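Long-range contacts in seryl-tRNA synthetase, cytoplasmic (Candida albicans, PDB 3QO8), which catalyses the attachment of serine to tRNA(Ser), first activating the amino acid with ATP and then transferring it to the acceptor end of the tRNA: residues R279-S284 and R294-E299; W290-V295 and R410-I415; G331-V336 and L416-K421. One frame throughout, in Å; residues are numbered along the deposited sequence.

Contact 1 (R279-S284 and R294-E299); sequences RREAGS and RVHAFE. With SSA (5'-O-(N-(L-seryl)-sulfamoyl)adenosine), chain B.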
loop_
_atom_site.group_PDB
_atom_site.type_symbol
_atom_site.label_atom_id
_atom_site.label_comp_id
_atom_site.label_asym_id
_atom_site.label_seq_id
_atom_site.Cartn_x
_atom_site.Cartn_y
_atom_site.Cartn_z
ATOM N N ARG A 279 -9.477 1.157 2.038
ATOM C CA ARG A 279 -10.914 0.976 2.056
ATOM C C ARG A 279 -11.599 1.929 1.087
ATOM O O ARG A 279 -11.337 3.121 1.097
ATOM C CB ARG A 279 -11.440 1.187 3.473
ATOM C CG ARG A 279 -10.775 0.275 4.481
ATOM C CD ARG A 279 -11.449 0.348 5.837
ATOM N NE ARG A 279 -10.754 -0.509 6.787
ATOM C CZ ARG A 279 -11.257 -0.902 7.954
ATOM N NH1 ARG A 279 -12.488 -0.522 8.323
ATOM N NH2 ARG A 279 -10.529 -1.690 8.745
ATOM N N ARG A 280 -12.463 1.384 0.240
ATOM C CA ARG A 280 -13.209 2.192 -0.720
ATOM C C ARG A 280 -14.202 3.132 -0.042
ATOM O O ARG A 280 -14.521 4.184 -0.588
ATOM C CB ARG A 280 -13.925 1.291 -1.730
ATOM C CG ARG A 280 -12.953 0.494 -2.628
ATOM C CD ARG A 280 -13.695 -0.217 -3.760
ATOM N NE ARG A 280 -14.593 0.703 -4.445
ATOM C CZ ARG A 280 -15.894 0.479 -4.626
ATOM N NH1 ARG A 280 -16.441 -0.650 -4.189
ATOM N NH2 ARG A 280 -16.642 1.379 -5.249
ATOM N N GLU A 281 -14.670 2.761 1.152
ATOM C CA GLU A 281 -15.674 3.551 1.863
ATOM C C GLU A 281 -16.781 3.928 0.890
ATOM O O GLU A 281 -17.224 5.077 0.846
ATOM C CB GLU A 281 -15.043 4.809 2.452
ATOM C CG GLU A 281 -13.945 4.509 3.491
ATOM C CD GLU A 281 -14.521 3.947 4.789
ATOM O OE1 GLU A 281 -13.885 3.071 5.416
ATOM O OE2 GLU A 281 -15.616 4.386 5.188
ATOM N N ALA A 282 -17.207 2.953 0.094
ATOM C CA ALA A 282 -18.116 3.210 -1.017
ATOM C C ALA A 282 -19.498 3.672 -0.554
ATOM O O ALA A 282 -20.206 4.359 -1.292
ATOM C CB ALA A 282 -18.224 1.978 -1.912
ATOM N N GLY A 283 -19.876 3.302 0.666
ATOM C CA GLY A 283 -21.144 3.733 1.230
ATOM C C GLY A 283 -21.016 4.963 2.114
ATOM O O GLY A 283 -21.972 5.362 2.779
ATOM N N SER A 284 -19.830 5.566 2.119
ATOM C CA SER A 284 -19.557 6.728 2.958
ATOM C C SER A 284 -19.271 7.967 2.116
ATOM O O SER A 284 -18.114 8.297 1.852
ATOM C CB SER A 284 -18.374 6.448 3.887
ATOM O OG SER A 284 -18.598 5.291 4.674
ATOM N N ARG A 294 -11.333 9.910 8.290
ATOM C CA ARG A 294 -11.892 8.837 7.489
ATOM C C ARG A 294 -11.323 8.949 6.093
ATOM O O ARG A 294 -11.715 9.839 5.332
ATOM C CB ARG A 294 -13.425 8.923 7.410
ATOM C CG ARG A 294 -14.008 7.791 6.571
ATOM C CD ARG A 294 -15.538 7.843 6.462
ATOM N NE ARG A 294 -16.165 7.675 7.762
ATOM C CZ ARG A 294 -16.293 6.508 8.389
ATOM N NH1 ARG A 294 -15.836 5.393 7.827
ATOM N NH2 ARG A 294 -16.881 6.458 9.580
ATOM N N VAL A 295 -10.389 8.058 5.765
ATOM C CA VAL A 295 -9.651 8.142 4.505
ATOM C C VAL A 295 -9.641 6.797 3.799
ATOM O O VAL A 295 -10.164 5.822 4.327
ATOM C CB VAL A 295 -8.202 8.612 4.746
ATOM C CG1 VAL A 295 -8.175 10.106 5.119
ATOM C CG2 VAL A 295 -7.546 7.757 5.842
ATOM N N HIS A 296 -9.057 6.742 2.600
ATOM C CA HIS A 296 -9.036 5.500 1.817
ATOM C C HIS A 296 -7.809 4.633 2.123
ATOM O O HIS A 296 -7.793 3.455 1.794
ATOM C CB HIS A 296 -9.071 5.793 0.309
ATOM C CG HIS A 296 -10.375 6.368 -0.159
ATOM N ND1 HIS A 296 -11.563 5.667 -0.097
ATOM C CD2 HIS A 296 -10.679 7.579 -0.682
ATOM C CE1 HIS A 296 -12.545 6.428 -0.553
ATOM N NE2 HIS A 296 -12.034 7.588 -0.921
ATOM N N ALA A 297 -6.790 5.229 2.737
ATOM C CA ALA A 297 -5.533 4.535 3.056
ATOM C C ALA A 297 -5.061 5.035 4.405
ATOM O O ALA A 297 -5.026 6.244 4.639
ATOM C CB ALA A 297 -4.454 4.823 1.977
ATOM N N PHE A 298 -4.746 4.121 5.314
ATOM C CA PHE A 298 -4.279 4.512 6.643
ATOM C C PHE A 298 -3.439 3.396 7.231
ATOM O O PHE A 298 -3.499 2.256 6.749
ATOM C CB PHE A 298 -5.464 4.890 7.575
ATOM C CG PHE A 298 -6.423 3.756 7.853
ATOM C CD1 PHE A 298 -6.259 2.942 8.963
ATOM C CD2 PHE A 298 -7.496 3.511 7.002
ATOM C CE1 PHE A 298 -7.158 1.898 9.224
ATOM C CE2 PHE A 298 -8.374 2.468 7.233
ATOM C CZ PHE A 298 -8.219 1.661 8.348
ATOM N N GLU A 299 -2.626 3.721 8.233
ATOM C CA GLU A 299 -1.849 2.693 8.936
ATOM C C GLU A 299 -2.547 2.232 10.215
ATOM O O GLU A 299 -3.276 2.999 10.839
ATOM C CB GLU A 299 -0.438 3.198 9.263
ATOM C CG GLU A 299 0.480 3.298 8.010
ATOM C CD GLU A 299 0.017 4.378 7.047
ATOM O OE1 GLU A 299 0.057 5.566 7.426
ATOM O OE2 GLU A 299 -0.384 4.042 5.914
HETATM N N10 SSA B . -9.366 -5.678 12.333
HETATM C CA SSA B . -10.411 -4.923 13.021
HETATM C CB SSA B . -9.875 -4.368 14.340
HETATM O OG SSA B . -8.918 -3.319 14.094
HETATM C C9 SSA B . -10.905 -3.801 12.152
HETATM O O9 SSA B . -10.374 -3.540 11.079
HETATM N N8 SSA B . -11.940 -3.112 12.622
HETATM S S1 SSA B . -12.409 -1.711 12.003
HETATM O O1S SSA B . -13.004 -1.839 10.704
HETATM O O2S SSA B . -13.334 -1.110 12.905
HETATM O "O5'" SSA B . -11.200 -0.760 11.910
HETATM C "C5'" SSA B . -10.374 -0.517 13.035
HETATM C "C4'" SSA B . -10.147 0.991 13.181
HETATM O "O4'" SSA B . -9.525 1.580 12.033
HETATM C "C3'" SSA B . -11.421 1.787 13.357
HETATM O "O3'" SSA B . -11.892 1.665 14.708
HETATM C "C2'" SSA B . -10.938 3.188 13.002
HETATM O "O2'" SSA B . -10.227 3.770 14.112
HETATM C "C1'" SSA B . -9.928 2.935 11.882
HETATM N N9 SSA B . -10.569 3.115 10.563
HETATM C C8 SSA B . -11.507 2.333 10.006
HETATM N N7 SSA B . -11.840 2.849 8.803
HETATM C C5 SSA B . -11.092 3.953 8.618
HETATM C C6 SSA B . -10.990 4.868 7.588
HETATM N N6 SSA B . -11.766 4.714 6.494
HETATM N N1 SSA B . -10.117 5.897 7.698
HETATM C C2 SSA B . -9.358 6.032 8.792
HETATM N N3 SSA B . -9.429 5.154 9.801
HETATM C C4 SSA B . -10.298 4.120 9.735
#
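Arg279 and His296 are tied to each other twice. The backbone N of Arg279 donates to His296 O (2.9 Å), and in return ND1 of the histidine ring reaches Arg279 O at 2.8 Å. This second bond is nearly straight, 162° at the hydrogen, and lies both in the imidazole plane and in the carbonyl plane, which fixes the rotation of the ring. Further along, Glu281 divides its carboxylate between protein and ligand. OE2 takes NH1 of Arg294 at 2.8 Å in a salt bridge that arrives from above the carboxylate plane, while Ser284 OG, 3.2 Å from the same OE2, donates from the opposite face. Ser284 is brought back there by a type I turn over Glu281-Ser284, although it is poorly ordered. OE1 accepts a weak bond from N6 of the seryl-sulfamoyl adenosine.

This is the motif 2 strand-loop-strand of class II synthetases, whose loop and second strand read the adenine. N6 also donates to Val295 O (2.9 Å), and Val295 N meets N1 of the base at 2.9 Å and 170°, so that the backbone recognises the adenine edge. Phe298 lays one ring face under the base, CE2 lying 3.4 Å from ligand C5; its chi1 of 63° sets CG between the backbone N and carbonyl carbon and turns the ring onto the purine. Past the edge of that ring runs Arg279, extended from CG to NE, whose NH1 donates to the sulfamoyl O1S at 2.8 Å and whose NH2 donates to the seryl carbonyl O9; NE is taken by Ala245 O. Arg294 NE has a second acid in Asp288, whereas Arg280 turns away to a salt bridge with Asp236 of the second subunit.

Contact 2 (W290-V295 and R410-I415); sequences WGIFRV and RTICCI. With SSA (5'-O-(N-(L-seryl)-sulfamoyl)adenosine), chain B.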
loop_
_atom_site.group_PDB
_atom_site.type_symbol
_atom_site.label_atom_id
_atom_site.label_comp_id
_atom_site.label_asym_id
_atom_site.label_seq_id
_atom_site.Cartn_x
_atom_site.Cartn_y
_atom_site.Cartn_z
ATOM N N TRP A 290 -13.365 16.333 5.542
ATOM C CA TRP A 290 -12.033 16.914 5.605
ATOM C C TRP A 290 -11.237 16.338 6.775
ATOM O O TRP A 290 -11.801 15.947 7.802
ATOM C CB TRP A 290 -12.117 18.441 5.678
ATOM C CG TRP A 290 -11.127 19.175 4.790
ATOM C CD1 TRP A 290 -10.313 20.210 5.158
ATOM C CD2 TRP A 290 -10.857 18.931 3.398
ATOM N NE1 TRP A 290 -9.558 20.626 4.085
ATOM C CE2 TRP A 290 -9.873 19.859 2.994
ATOM C CE3 TRP A 290 -11.353 18.023 2.456
ATOM C CZ2 TRP A 290 -9.376 19.903 1.689
ATOM C CZ3 TRP A 290 -10.854 18.068 1.159
ATOM C CH2 TRP A 290 -9.878 19.002 0.790
ATOM N N GLY A 291 -9.925 16.265 6.593
ATOM C CA GLY A 291 -9.037 15.684 7.583
ATOM C C GLY A 291 -8.657 14.256 7.253
ATOM O O GLY A 291 -9.014 13.733 6.186
ATOM N N ILE A 292 -7.939 13.610 8.172
ATOM C CA ILE A 292 -7.471 12.238 7.956
ATOM C C ILE A 292 -8.189 11.296 8.922
ATOM O O ILE A 292 -7.646 10.265 9.336
ATOM C CB ILE A 292 -5.939 12.119 8.138
ATOM C CG1 ILE A 292 -5.510 12.674 9.500
ATOM C CG2 ILE A 292 -5.221 12.853 7.016
ATOM C CD1 ILE A 292 -4.031 12.476 9.794
ATOM N N PHE A 293 -9.416 11.665 9.280
ATOM C CA PHE A 293 -10.217 10.873 10.200
ATOM C C PHE A 293 -10.803 9.678 9.484
ATOM O O PHE A 293 -10.794 8.572 10.007
ATOM C CB PHE A 293 -11.347 11.720 10.819
ATOM C CG PHE A 293 -12.247 10.936 11.748
ATOM C CD1 PHE A 293 -11.987 10.887 13.110
ATOM C CD2 PHE A 293 -13.332 10.232 11.254
ATOM C CE1 PHE A 293 -12.809 10.162 13.966
ATOM C CE2 PHE A 293 -14.152 9.502 12.100
ATOM C CZ PHE A 293 -13.886 9.467 13.462
ATOM N N ARG A 294 -11.333 9.910 8.290
ATOM C CA ARG A 294 -11.892 8.837 7.489
ATOM C C ARG A 294 -11.323 8.949 6.093
ATOM O O ARG A 294 -11.715 9.839 5.332
ATOM C CB ARG A 294 -13.425 8.923 7.410
ATOM C CG ARG A 294 -14.008 7.791 6.571
ATOM C CD ARG A 294 -15.538 7.843 6.462
ATOM N NE ARG A 294 -16.165 7.675 7.762
ATOM C CZ ARG A 294 -16.293 6.508 8.389
ATOM N NH1 ARG A 294 -15.836 5.393 7.827
ATOM N NH2 ARG A 294 -16.881 6.458 9.580
ATOM N N VAL A 295 -10.389 8.058 5.765
ATOM C CA VAL A 295 -9.651 8.142 4.505
ATOM C C VAL A 295 -9.641 6.797 3.799
ATOM O O VAL A 295 -10.164 5.822 4.327
ATOM C CB VAL A 295 -8.202 8.612 4.746
ATOM C CG1 VAL A 295 -8.175 10.106 5.119
ATOM C CG2 VAL A 295 -7.546 7.757 5.842
ATOM N N ARG A 410 -6.265 8.259 12.412
ATOM C CA ARG A 410 -7.433 8.647 13.218
ATOM C C ARG A 410 -7.042 8.947 14.666
ATOM O O ARG A 410 -7.573 9.870 15.296
ATOM C CB ARG A 410 -8.566 7.613 13.157
ATOM C CG ARG A 410 -9.829 8.112 13.884
ATOM C CD ARG A 410 -11.019 7.153 13.758
ATOM N NE ARG A 410 -11.482 7.085 12.377
ATOM C CZ ARG A 410 -12.582 6.446 12.001
ATOM N NH1 ARG A 410 -13.345 5.845 12.915
ATOM N NH2 ARG A 410 -12.925 6.431 10.719
ATOM N N THR A 411 -6.091 8.182 15.195
ATOM C CA THR A 411 -5.563 8.473 16.518
ATOM C C THR A 411 -4.889 9.847 16.553
ATOM O O THR A 411 -4.999 10.563 17.530
ATOM C CB THR A 411 -4.590 7.378 16.996
ATOM O OG1 THR A 411 -5.329 6.167 17.181
ATOM C CG2 THR A 411 -3.943 7.767 18.319
ATOM N N ILE A 412 -4.185 10.210 15.485
ATOM C CA ILE A 412 -3.625 11.551 15.395
ATOM C C ILE A 412 -4.730 12.596 15.502
ATOM O O ILE A 412 -4.586 13.592 16.219
ATOM C CB ILE A 412 -2.833 11.771 14.095
ATOM C CG1 ILE A 412 -1.486 11.025 14.164
ATOM C CG2 ILE A 412 -2.622 13.287 13.863
ATOM C CD1 ILE A 412 -0.708 10.964 12.818
ATOM N N CYS A 413 -5.845 12.369 14.814
ATOM C CA CYS A 413 -6.961 13.322 14.903
ATOM C C CYS A 413 -7.400 13.569 16.351
ATOM O O CYS A 413 -7.659 14.701 16.750
ATOM C CB CYS A 413 -8.152 12.840 14.077
ATOM S SG CYS A 413 -7.799 12.761 12.307
ATOM N N CYS A 414 -7.463 12.510 17.146
ATOM C CA CYS A 414 -7.876 12.646 18.549
ATOM C C CYS A 414 -6.839 13.416 19.374
ATOM O O CYS A 414 -7.174 14.277 20.211
ATOM C CB CYS A 414 -8.096 11.267 19.168
ATOM S SG CYS A 414 -8.857 11.353 20.797
ATOM N N ILE A 415 -5.572 13.094 19.139
ATOM C CA ILE A 415 -4.477 13.817 19.760
ATOM C C ILE A 415 -4.539 15.303 19.425
ATOM O O ILE A 415 -4.415 16.160 20.307
ATOM C CB ILE A 415 -3.112 13.228 19.314
ATOM C CG1 ILE A 415 -2.918 11.846 19.967
ATOM C CG2 ILE A 415 -1.970 14.189 19.673
ATOM C CD1 ILE A 415 -1.774 11.042 19.412
HETATM N N10 SSA B . -9.366 -5.678 12.333
HETATM C CA SSA B . -10.411 -4.923 13.021
HETATM C CB SSA B . -9.875 -4.368 14.340
HETATM O OG SSA B . -8.918 -3.319 14.094
HETATM C C9 SSA B . -10.905 -3.801 12.152
HETATM O O9 SSA B . -10.374 -3.540 11.079
HETATM N N8 SSA B . -11.940 -3.112 12.622
HETATM S S1 SSA B . -12.409 -1.711 12.003
HETATM O O1S SSA B . -13.004 -1.839 10.704
HETATM O O2S SSA B . -13.334 -1.110 12.905
HETATM O "O5'" SSA B . -11.200 -0.760 11.910
HETATM C "C5'" SSA B . -10.374 -0.517 13.035
HETATM C "C4'" SSA B . -10.147 0.991 13.181
HETATM O "O4'" SSA B . -9.525 1.580 12.033
HETATM C "C3'" SSA B . -11.421 1.787 13.357
HETATM O "O3'" SSA B . -11.892 1.665 14.708
HETATM C "C2'" SSA B . -10.938 3.188 13.002
HETATM O "O2'" SSA B . -10.227 3.770 14.112
HETATM C "C1'" SSA B . -9.928 2.935 11.882
HETATM N N9 SSA B . -10.569 3.115 10.563
HETATM C C8 SSA B . -11.507 2.333 10.006
HETATM N N7 SSA B . -11.840 2.849 8.803
HETATM C C5 SSA B . -11.092 3.953 8.618
HETATM C C6 SSA B . -10.990 4.868 7.588
HETATM N N6 SSA B . -11.766 4.714 6.494
HETATM N N1 SSA B . -10.117 5.897 7.698
HETATM C C2 SSA B . -9.358 6.032 8.792
HETATM N N3 SSA B . -9.429 5.154 9.801
HETATM C C4 SSA B . -10.298 4.120 9.735
#
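Arg410 grips the carbonyl oxygen of Phe293 side-on with two nitrogens, NE at 2.9 Å and NH2 at 3.1 Å from Phe293 O. Both come from the same face of the carbonyl, and that oxygen lies near the guanidinium plane; the NE bond is the straighter, 151° at the hydrogen. The third nitrogen, NH1, is held by Glu366 O. With all three nitrogens engaged, the guanidinium is fixed in orientation, and the Phe293 ring stacks on it with planes only 4° apart and centres 3.8 Å from each other, a cation-pi contact over the ring face. A bend at chi3 (-67°) lets Arg410 do this, since CG and CD first run across the same ring face before the guanidinium settles on it.

On its other face the guanidinium carries the ribose of the adenylate analogue, near C2', so that it is sandwiched between phenyl ring and sugar. Arg410, near the start of helix 408-419, is the arginine of class II motif 3, and here it meets the end of the motif 2 loop. The guanidinium of Arg294 stands over Arg410 NH2, its CZ 4.1 Å from that nitrogen, with the two planes steeply inclined; the acidic partners of Arg294, Glu281 among them, probably offset the positive charge gathered here.

Beyond the arginines the contact turns apolar. Cys413, a turn further along the helix, puts SG 3.6 Å from Ile292 CG1 and 4.0 Å from Phe293 CB, filling the angle between those two residues. Outermost, Ile292 CD1 touches Ile412 CG2 at 4.4 Å, and Ile412 in turn packs on helix 183-200.

Contact 3 (G331-V336 and L416-K421); sequences GLPYRV and LENYQK. With SSA (5'-O-(N-(L-seryl)-sulfamoyl)adenosine), chain D.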
loop_
_atom_site.group_PDB
_atom_site.type_symbol
_atom_site.label_atom_id
_atom_site.label_comp_id
_atom_site.label_asym_id
_atom_site.label_seq_id
_atom_site.Cartn_x
_atom_site.Cartn_y
_atom_site.Cartn_z
ATOM N N GLY A 331 -3.281 9.815 27.348
ATOM C CA GLY A 331 -4.088 10.813 28.037
ATOM C C GLY A 331 -5.350 11.200 27.283
ATOM O O GLY A 331 -5.804 12.347 27.347
ATOM N N LEU A 332 -5.941 10.243 26.576
ATOM C CA LEU A 332 -7.128 10.534 25.768
ATOM C C LEU A 332 -8.375 9.981 26.461
ATOM O O LEU A 332 -8.451 8.778 26.713
ATOM C CB LEU A 332 -6.976 9.947 24.345
ATOM C CG LEU A 332 -5.747 10.418 23.554
ATOM C CD1 LEU A 332 -5.588 9.705 22.205
ATOM C CD2 LEU A 332 -5.772 11.936 23.349
ATOM N N PRO A 333 -9.359 10.858 26.774
ATOM C CA PRO A 333 -10.580 10.373 27.436
ATOM C C PRO A 333 -11.314 9.445 26.485
ATOM O O PRO A 333 -11.269 9.686 25.285
ATOM C CB PRO A 333 -11.424 11.648 27.647
ATOM C CG PRO A 333 -10.525 12.803 27.339
ATOM C CD PRO A 333 -9.452 12.285 26.411
ATOM N N TYR A 334 -11.979 8.412 26.995
ATOM C CA TYR A 334 -12.696 7.499 26.115
ATOM C C TYR A 334 -13.834 6.819 26.848
ATOM O O TYR A 334 -13.948 6.931 28.064
ATOM C CB TYR A 334 -11.746 6.434 25.530
ATOM C CG TYR A 334 -11.122 5.555 26.598
ATOM C CD1 TYR A 334 -11.821 4.484 27.138
ATOM C CD2 TYR A 334 -9.838 5.810 27.076
ATOM C CE1 TYR A 334 -11.258 3.687 28.150
ATOM C CE2 TYR A 334 -9.266 5.019 28.076
ATOM C CZ TYR A 334 -9.988 3.969 28.612
ATOM O OH TYR A 334 -9.430 3.195 29.596
ATOM N N ARG A 335 -14.676 6.121 26.098
ATOM C CA ARG A 335 -15.605 5.171 26.681
ATOM C C ARG A 335 -15.504 3.858 25.916
ATOM O O ARG A 335 -15.145 3.850 24.741
ATOM C CB ARG A 335 -17.043 5.695 26.623
ATOM C CG ARG A 335 -17.558 5.974 25.217
ATOM C CD ARG A 335 -19.039 6.410 25.246
ATOM N NE ARG A 335 -19.604 6.515 23.899
ATOM C CZ ARG A 335 -20.727 7.170 23.596
ATOM N NH1 ARG A 335 -21.419 7.786 24.542
ATOM N NH2 ARG A 335 -21.161 7.204 22.340
ATOM N N VAL A 336 -15.801 2.758 26.593
ATOM C CA VAL A 336 -15.892 1.442 25.949
ATOM C C VAL A 336 -17.363 1.040 25.881
ATOM O O VAL A 336 -18.088 1.099 26.893
ATOM C CB VAL A 336 -15.106 0.394 26.743
ATOM C CG1 VAL A 336 -15.248 -1.000 26.105
ATOM C CG2 VAL A 336 -13.629 0.792 26.819
ATOM N N LEU A 416 -4.706 15.611 18.146
ATOM C CA LEU A 416 -4.758 17.009 17.717
ATOM C C LEU A 416 -5.810 17.792 18.496
ATOM O O LEU A 416 -5.546 18.906 18.965
ATOM C CB LEU A 416 -5.047 17.108 16.226
ATOM C CG LEU A 416 -3.947 16.542 15.306
ATOM C CD1 LEU A 416 -4.385 16.565 13.860
ATOM C CD2 LEU A 416 -2.645 17.304 15.470
ATOM N N GLU A 417 -7.015 17.244 18.633
ATOM C CA GLU A 417 -8.052 18.033 19.303
ATOM C C GLU A 417 -7.772 18.144 20.797
ATOM O O GLU A 417 -8.050 19.173 21.407
ATOM C CB GLU A 417 -9.468 17.505 19.024
ATOM C CG GLU A 417 -9.845 17.583 17.545
ATOM C CD GLU A 417 -11.337 17.446 17.288
ATOM O OE1 GLU A 417 -12.115 17.287 18.254
ATOM O OE2 GLU A 417 -11.728 17.514 16.105
ATOM N N ASN A 418 -7.179 17.104 21.378
ATOM C CA ASN A 418 -6.945 17.093 22.828
ATOM C C ASN A 418 -5.618 17.705 23.300
ATOM O O ASN A 418 -5.424 17.923 24.491
ATOM C CB ASN A 418 -7.097 15.670 23.381
ATOM C CG ASN A 418 -8.554 15.261 23.525
ATOM O OD1 ASN A 418 -9.280 15.830 24.340
ATOM N ND2 ASN A 418 -8.989 14.267 22.737
ATOM N N TYR A 419 -4.706 17.972 22.373
ATOM C CA TYR A 419 -3.385 18.476 22.745
ATOM C C TYR A 419 -3.144 19.865 22.184
ATOM O O TYR A 419 -2.052 20.402 22.305
ATOM C CB TYR A 419 -2.266 17.501 22.333
ATOM C CG TYR A 419 -2.042 16.395 23.343
ATOM C CD1 TYR A 419 -2.876 15.282 23.383
ATOM C CD2 TYR A 419 -1.003 16.469 24.264
ATOM C CE1 TYR A 419 -2.683 14.265 24.318
ATOM C CE2 TYR A 419 -0.798 15.453 25.209
ATOM C CZ TYR A 419 -1.648 14.356 25.226
ATOM O OH TYR A 419 -1.462 13.345 26.152
ATOM N N GLN A 420 -4.180 20.447 21.590
ATOM C CA GLN A 420 -4.079 21.789 21.045
ATOM C C GLN A 420 -4.043 22.810 22.169
ATOM O O GLN A 420 -4.566 22.578 23.258
ATOM C CB GLN A 420 -5.262 22.100 20.110
ATOM C CG GLN A 420 -6.596 22.337 20.816
ATOM C CD GLN A 420 -7.731 22.582 19.829
ATOM O OE1 GLN A 420 -7.799 23.639 19.201
ATOM N NE2 GLN A 420 -8.609 21.595 19.668
ATOM N N LYS A 421 -3.403 23.935 21.903
ATOM C CA LYS A 421 -3.543 25.106 22.756
ATOM C C LYS A 421 -3.414 26.320 21.842
ATOM O O LYS A 421 -3.382 26.168 20.622
ATOM C CB LYS A 421 -2.519 25.091 23.893
ATOM C CG LYS A 421 -1.092 25.240 23.445
ATOM C CD LYS A 421 -0.143 24.683 24.492
ATOM C CE LYS A 421 -0.374 25.291 25.852
ATOM N NZ LYS A 421 0.500 24.642 26.870
HETATM N N10 SSA D . -0.763 9.962 35.965
HETATM C CA SSA D . 0.126 10.887 35.288
HETATM C CB SSA D . 1.280 10.100 34.675
HETATM O OG SSA D . 2.136 10.976 33.932
HETATM C C9 SSA D . -0.631 11.621 34.215
HETATM O O9 SSA D . -0.085 12.487 33.551
HETATM N N8 SSA D . -1.903 11.268 34.034
HETATM S S1 SSA D . -2.764 11.848 32.809
HETATM O O1S SSA D . -3.967 11.075 32.678
HETATM O O2S SSA D . -3.081 13.231 33.050
HETATM O "O5'" SSA D . -1.925 11.751 31.521
HETATM C "C5'" SSA D . -1.833 10.538 30.778
HETATM C "C4'" SSA D . -0.634 10.648 29.841
HETATM O "O4'" SSA D . -0.910 11.535 28.753
HETATM C "C3'" SSA D . 0.579 11.224 30.553
HETATM O "O3'" SSA D . 1.460 10.184 30.989
HETATM C "C2'" SSA D . 1.262 12.089 29.517
HETATM O "O2'" SSA D . 2.280 11.344 28.854
HETATM C "C1'" SSA D . 0.178 12.431 28.513
HETATM N N9 SSA D . -0.218 13.837 28.765
HETATM C C8 SSA D . -1.332 14.270 29.383
HETATM N N7 SSA D . -1.302 15.624 29.419
HETATM C C5 SSA D . -0.159 16.031 28.823
HETATM C C6 SSA D . 0.405 17.274 28.565
HETATM N N6 SSA D . -0.220 18.421 28.940
HETATM N N1 SSA D . 1.599 17.327 27.933
HETATM C C2 SSA D . 2.234 16.210 27.549
HETATM N N3 SSA D . 1.710 15.001 27.783
HETATM C C4 SSA D . 0.520 14.893 28.420
#
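Leu332 makes the apolar part of this contact with a single methyl, CD2, which sits between Asn418 and Tyr419. It touches Asn418 CB at 4.0 Å and Tyr419 CE1, one residue further on, also at 4.0 Å, approaching the tyrosine ring at its edge and in its plane; the leucine and tyrosine side chains cross at about a right angle. Pro333 adds its CD, 4.1 Å from Asn418 OD1. With CG anti to the carbonyl carbon (chi1 -77°), Asn418 holds its amide against Leu332 and Pro333.

No hydrogen bond crosses between the segments; the polar ends of Asn418 and Tyr419 find their partners elsewhere. Asn418 ND2 donates to Trp357 O and to Cys414 O, and its OD1 accepts from Ala144 N, which fixes the amide's rotation. Tyr419 OH pairs with Leu330 O, just before Gly331. Within its own segment Gln420 NE2 turns back to Glu417 O at 3.0 Å.

Ligand contacts form a third group. Gly331 and Tyr419 line a second pocket for the seryl-sulfamoyl adenosine, separate from the active site: Tyr419 CE2 is 3.5 Å from its C4, and Gly331 N approaches its O4' at 3.2 Å.

Gly331, with positive phi in a Schellman motif, ends helix 312-329, and the chain passes into strand 334-338, which pairs with strands 126-131 and 350-358. Leu332 also packs on Tyr327 of helix 312-329, while Tyr419 rests on Leu425 and Val426 of strand 424-426.

How the contacts relate
Contacts 1 and 2 share Arg294 and Val295 and hold the same adenylate analogue, contact 1 within the motif 2 loop and its second strand, contact 2 where that loop meets the motif 3 helix. Contact 1 is partly buried and mainly polar, with a salt bridge, a backbone bond and a histidine-to-carbonyl bond, beside the aromatic face of Phe298; contact 2 is buried and mixes an arginine grip with apolar packing. Contact 3, also buried, is the smallest and has no hydrogen bond across it. It takes up helix 408-419 where contact 2 leaves off, and the two touch through Cys414 SG and Leu332 CD1 (3.9 Å). Contacts 1 and 3 stay about 11 Å apart at their nearest atoms.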